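Local coordinates for protein tyrocidine synthetase 3 (PDB 2JGP) that forms part of a nonribosomal peptide synthetase, pairing a peptidyl carrier domain with a condensation domain that probably makes peptide bonds during tyrocidine assembly, at residues V115-N120 with V191-L196; I202-L207 with Y214-D219. All blocks are in the same frame, centred on the assembly; numbering follows the deposited sequence.

Contact 1 (V115-N120 with V191-L196)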
# COMPACT_ATOMS: atom_id res chain seq x y z
N VAL A 115 -10.68 12.58 16.28
CA VAL A 115 -10.07 11.27 16.05
C VAL A 115 -8.87 11.00 17.00
O VAL A 115 -8.03 10.15 16.72
CB VAL A 115 -9.66 11.15 14.55
CG1 VAL A 115 -8.91 9.88 14.26
CG2 VAL A 115 -10.90 11.22 13.67
N GLY A 116 -8.83 11.71 18.13
CA GLY A 116 -7.81 11.52 19.16
C GLY A 116 -6.39 11.29 18.66
O GLY A 116 -5.79 12.17 18.04
N ILE A 117 -5.87 10.09 18.93
CA ILE A 117 -4.52 9.71 18.49
C ILE A 117 -4.55 8.63 17.39
O ILE A 117 -3.55 7.95 17.15
CB ILE A 117 -3.64 9.22 19.68
CG1 ILE A 117 -4.21 7.93 20.30
CG2 ILE A 117 -3.55 10.31 20.75
CD1 ILE A 117 -3.33 7.33 21.37
N SER A 118 -5.69 8.50 16.71
CA SER A 118 -5.86 7.45 15.71
C SER A 118 -4.97 7.64 14.47
O SER A 118 -4.64 6.66 13.81
CB SER A 118 -7.32 7.36 15.28
OG SER A 118 -7.51 6.33 14.32
N TYR A 119 -4.58 8.88 14.17
CA TYR A 119 -3.67 9.16 13.05
C TYR A 119 -2.21 9.34 13.49
O TYR A 119 -1.38 9.79 12.71
CB TYR A 119 -4.13 10.39 12.27
CG TYR A 119 -5.39 10.17 11.47
CD1 TYR A 119 -6.47 11.04 11.59
CD2 TYR A 119 -5.51 9.10 10.59
CE1 TYR A 119 -7.64 10.85 10.85
CE2 TYR A 119 -6.66 8.89 9.85
CZ TYR A 119 -7.72 9.77 9.98
OH TYR A 119 -8.86 9.55 9.25
N ASN A 120 -1.91 9.01 14.74
CA ASN A 120 -0.53 8.97 15.19
C ASN A 120 0.20 7.76 14.62
O ASN A 120 -0.42 6.74 14.31
CB ASN A 120 -0.45 8.97 16.72
CG ASN A 120 -0.88 10.28 17.32
OD1 ASN A 120 -1.99 10.76 17.06
ND2 ASN A 120 -0.00 10.90 18.11
N VAL A 191 2.25 9.31 23.39
CA VAL A 191 1.44 9.36 22.18
C VAL A 191 0.28 10.33 22.40
O VAL A 191 -0.66 10.05 23.15
CB VAL A 191 0.93 7.97 21.76
CG1 VAL A 191 0.19 8.06 20.43
CG2 VAL A 191 2.11 7.00 21.64
N GLN A 192 0.36 11.49 21.75
CA GLN A 192 -0.54 12.61 22.00
C GLN A 192 -0.90 13.25 20.67
O GLN A 192 -0.16 13.11 19.70
CB GLN A 192 0.15 13.64 22.89
CG GLN A 192 0.37 13.21 24.33
CD GLN A 192 -0.90 13.16 25.14
OE1 GLN A 192 -1.80 14.00 24.96
NE2 GLN A 192 -0.99 12.19 26.05
N PRO A 193 -2.05 13.96 20.63
CA PRO A 193 -2.48 14.58 19.40
C PRO A 193 -1.54 15.69 18.91
O PRO A 193 -0.75 16.25 19.69
CB PRO A 193 -3.87 15.13 19.74
CG PRO A 193 -3.96 15.15 21.20
CD PRO A 193 -2.99 14.17 21.74
N PHE A 194 -1.63 15.96 17.62
CA PHE A 194 -0.85 17.02 16.99
C PHE A 194 -1.78 18.15 16.64
O PHE A 194 -2.91 17.92 16.17
CB PHE A 194 -0.21 16.50 15.70
CG PHE A 194 0.95 15.58 15.93
CD1 PHE A 194 0.76 14.21 16.05
CD2 PHE A 194 2.24 16.08 16.02
CE1 PHE A 194 1.83 13.36 16.26
CE2 PHE A 194 3.32 15.24 16.22
CZ PHE A 194 3.11 13.88 16.34
N ASP A 195 -1.32 19.38 16.85
CA ASP A 195 -1.96 20.55 16.28
C ASP A 195 -1.53 20.65 14.83
O ASP A 195 -0.36 20.88 14.54
CB ASP A 195 -1.55 21.81 17.04
CG ASP A 195 -2.28 23.05 16.56
OD1 ASP A 195 -2.78 23.07 15.42
OD2 ASP A 195 -2.34 24.02 17.33
N LEU A 196 -2.48 20.45 13.92
CA LEU A 196 -2.18 20.39 12.49
C LEU A 196 -1.72 21.73 11.90
O LEU A 196 -1.20 21.76 10.77
CB LEU A 196 -3.38 19.84 11.72
CG LEU A 196 -3.37 18.37 11.29
CD1 LEU A 196 -2.47 17.45 12.14
CD2 LEU A 196 -4.80 17.82 11.19
O HOH W 1 -2.89 13.77 16.24
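The one direct hydrogen bond between these two loops runs from Asn120 ND2 to Gln192 O, at 2.7 Å and with an N-H···O angle of 158°. The acceptor lies close to the amide plane of Asn120, yet the donor stands above the plane of the Gln192 carbonyl, 52° out of it, so it does not use a lone-pair direction. ND2 also donates to Asp219 OD2, and these two bonds fix the rotation of the amide. A water adds a bridge, donating to Asn120 OD1 at 3.2 Å and accepting from Phe194 N at 2.9 Å. Asn120 ND2 also approaches Phe194 CE1, 3.6 Å away, amide and ring oblique to each other.

Apolar contacts lie beside this bond. Ile117 holds CG1 between its backbone N and carbonyl carbon (chi1 65°), and its CD1 meets Val191 CG1 at 3.7 Å, the two side chains crossing almost at right angles. The other branch, Ile117 CG2, rests on Pro193 CD at 4.0 Å.

Two overlapping beta turns, type II' over Val115-Ser118 and type I over Ile117-Asn120, shape the first loop. Tyr119 hydrogen-bonds through its backbone to His222, and the Phe194 side chain packs on His221, the histidine pair opening the HHxxxDG signature of condensation domains.

Contact 2 (I202-L207 with Y214-D219)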
# COMPACT_ATOMS: atom_id res chain seq x y z
N ILE A 202 6.27 16.11 13.72
CA ILE A 202 7.05 14.98 14.21
C ILE A 202 7.62 15.40 15.55
O ILE A 202 7.99 16.56 15.74
CB ILE A 202 8.18 14.58 13.22
CG1 ILE A 202 8.96 13.36 13.75
CG2 ILE A 202 9.13 15.74 12.96
CD1 ILE A 202 9.82 12.66 12.70
N ARG A 203 7.65 14.46 16.49
CA ARG A 203 8.25 14.72 17.79
C ARG A 203 9.08 13.51 18.22
O ARG A 203 8.82 12.38 17.81
CB ARG A 203 7.21 15.08 18.85
CG ARG A 203 5.96 14.21 18.89
CD ARG A 203 5.06 14.60 20.06
NE ARG A 203 4.27 15.81 19.79
CZ ARG A 203 2.94 15.86 19.68
NH1 ARG A 203 2.19 14.78 19.82
NH2 ARG A 203 2.34 17.02 19.44
N VAL A 204 10.11 13.79 19.01
CA VAL A 204 11.08 12.77 19.38
C VAL A 204 11.42 12.92 20.86
O VAL A 204 11.69 14.02 21.34
CB VAL A 204 12.35 12.88 18.52
CG1 VAL A 204 13.35 11.77 18.86
CG2 VAL A 204 11.99 12.83 17.04
N SER A 205 11.39 11.80 21.58
CA SER A 205 11.88 11.73 22.95
C SER A 205 12.99 10.68 23.03
O SER A 205 12.81 9.56 22.56
CB SER A 205 10.76 11.39 23.93
OG SER A 205 9.80 12.43 24.00
N LEU A 206 14.13 11.07 23.59
CA LEU A 206 15.21 10.13 23.88
C LEU A 206 15.22 9.86 25.38
O LEU A 206 15.41 10.77 26.18
CB LEU A 206 16.56 10.71 23.45
CG LEU A 206 17.76 9.78 23.63
CD1 LEU A 206 17.57 8.47 22.87
CD2 LEU A 206 19.04 10.48 23.18
N LEU A 207 15.01 8.59 25.75
CA LEU A 207 14.96 8.19 27.15
C LEU A 207 16.15 7.31 27.48
O LEU A 207 16.26 6.20 26.95
CB LEU A 207 13.67 7.42 27.44
CG LEU A 207 12.37 8.03 26.93
CD1 LEU A 207 11.22 7.04 27.13
CD2 LEU A 207 12.08 9.35 27.63
N TYR A 214 19.31 3.23 25.71
CA TYR A 214 18.36 4.30 25.42
C TYR A 214 17.13 3.75 24.71
O TYR A 214 17.22 2.75 23.99
CB TYR A 214 19.01 5.36 24.53
CG TYR A 214 20.29 5.97 25.07
CD1 TYR A 214 21.52 5.37 24.83
CD2 TYR A 214 20.27 7.15 25.80
CE1 TYR A 214 22.70 5.93 25.31
CE2 TYR A 214 21.43 7.72 26.29
CZ TYR A 214 22.65 7.10 26.04
OH TYR A 214 23.80 7.67 26.52
N VAL A 215 16.00 4.41 24.90
CA VAL A 215 14.81 4.17 24.08
C VAL A 215 14.50 5.44 23.30
O VAL A 215 14.32 6.50 23.89
CB VAL A 215 13.59 3.78 24.92
CG1 VAL A 215 12.34 3.65 24.03
CG2 VAL A 215 13.86 2.48 25.65
N LEU A 216 14.48 5.33 21.98
CA LEU A 216 14.12 6.45 21.11
C LEU A 216 12.65 6.36 20.77
O LEU A 216 12.22 5.43 20.08
CB LEU A 216 14.96 6.43 19.83
CG LEU A 216 14.80 7.62 18.88
CD1 LEU A 216 15.30 8.91 19.55
CD2 LEU A 216 15.55 7.37 17.58
N PHE A 217 11.88 7.33 21.25
CA PHE A 217 10.46 7.42 20.92
C PHE A 217 10.26 8.46 19.83
O PHE A 217 10.68 9.60 19.98
CB PHE A 217 9.65 7.79 22.16
CG PHE A 217 8.22 8.14 21.86
CD1 PHE A 217 7.25 7.16 21.80
CD2 PHE A 217 7.85 9.47 21.61
CE1 PHE A 217 5.93 7.48 21.50
CE2 PHE A 217 6.53 9.79 21.31
CZ PHE A 217 5.57 8.80 21.25
N THR A 218 9.60 8.07 18.75
CA THR A 218 9.30 8.97 17.64
C THR A 218 7.82 8.88 17.31
O THR A 218 7.24 7.79 17.33
CB THR A 218 10.15 8.63 16.40
OG1 THR A 218 11.55 8.67 16.73
CG2 THR A 218 9.87 9.62 15.26
N ASP A 219 7.20 10.02 17.03
CA ASP A 219 5.79 10.04 16.63
C ASP A 219 5.62 11.11 15.56
O ASP A 219 6.34 12.11 15.55
CB ASP A 219 4.89 10.32 17.82
CG ASP A 219 3.43 9.95 17.57
OD1 ASP A 219 3.07 9.54 16.44
OD2 ASP A 219 2.63 10.05 18.53
O HOH W 2 2.90 11.81 20.30
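Arg203 and Asp219 run side by side in the same direction, but their flat ends are turned 85° apart. A water sits in plane at the guanidinium edge, 3.1 Å from Arg203 NH1; the carboxylate's direct partners are Asn120 and the backbone N of Met121. Ser205 CB lies obliquely to the Phe217 ring, 4.2 Å from Phe217 CD2. Leu206 CD1 is likewise oblique to the Tyr214 ring and reaches Tyr214 CB at 3.8 Å. CG of Arg203 lies between its backbone N and carbonyl carbon (chi1 46°), and the chain bends at chi3, bringing the guanidinium into a cation-pi contact with Phe194 and a hydrogen bond to Pro193 O.

Along the backbone, Arg203, Ser205 and Leu207 each exchange two bonds with Asp219, Phe217 and Val215, among them Phe217 N to Ser205 O at 2.7 Å. The segments run antiparallel, their directions 167° apart. Between come the non-hydrogen-bonded pairs Val204-Thr218 and Leu206-Leu216, where Val204 CG1 presses on Leu216 CD1 at 3.5 Å.

The hairpin lies inside a mixed sheet, with strand 174-177 beyond 202-207 and strand 123-129 beyond 214-219. Helix 133-146 covers the face of Val204, Leu206, Leu216 and Thr218; on the other, Val215 meets Phe452.

How the contacts relate
Read from the N terminus, the condensation domain illustrates how loops and sheet can share polar groups. After helix 101-113 the chain passes through 115-120, enters strand 123-129, and returns at 191-196 once helix 180-189 is complete; contact 1 therefore closes a long loop of 70 residues. Contact 2 follows in series, with six residues between its segments in a tight hairpin, so the two neither nest nor cross. Their centres are 16 Å apart, yet they meet where the hairpin's Arg203 and Asp219 end reaches the surface loops. There the loops that follow helices 101-113 and 180-189 are joined to inner strands 202-210 and 213-220 of the sheet.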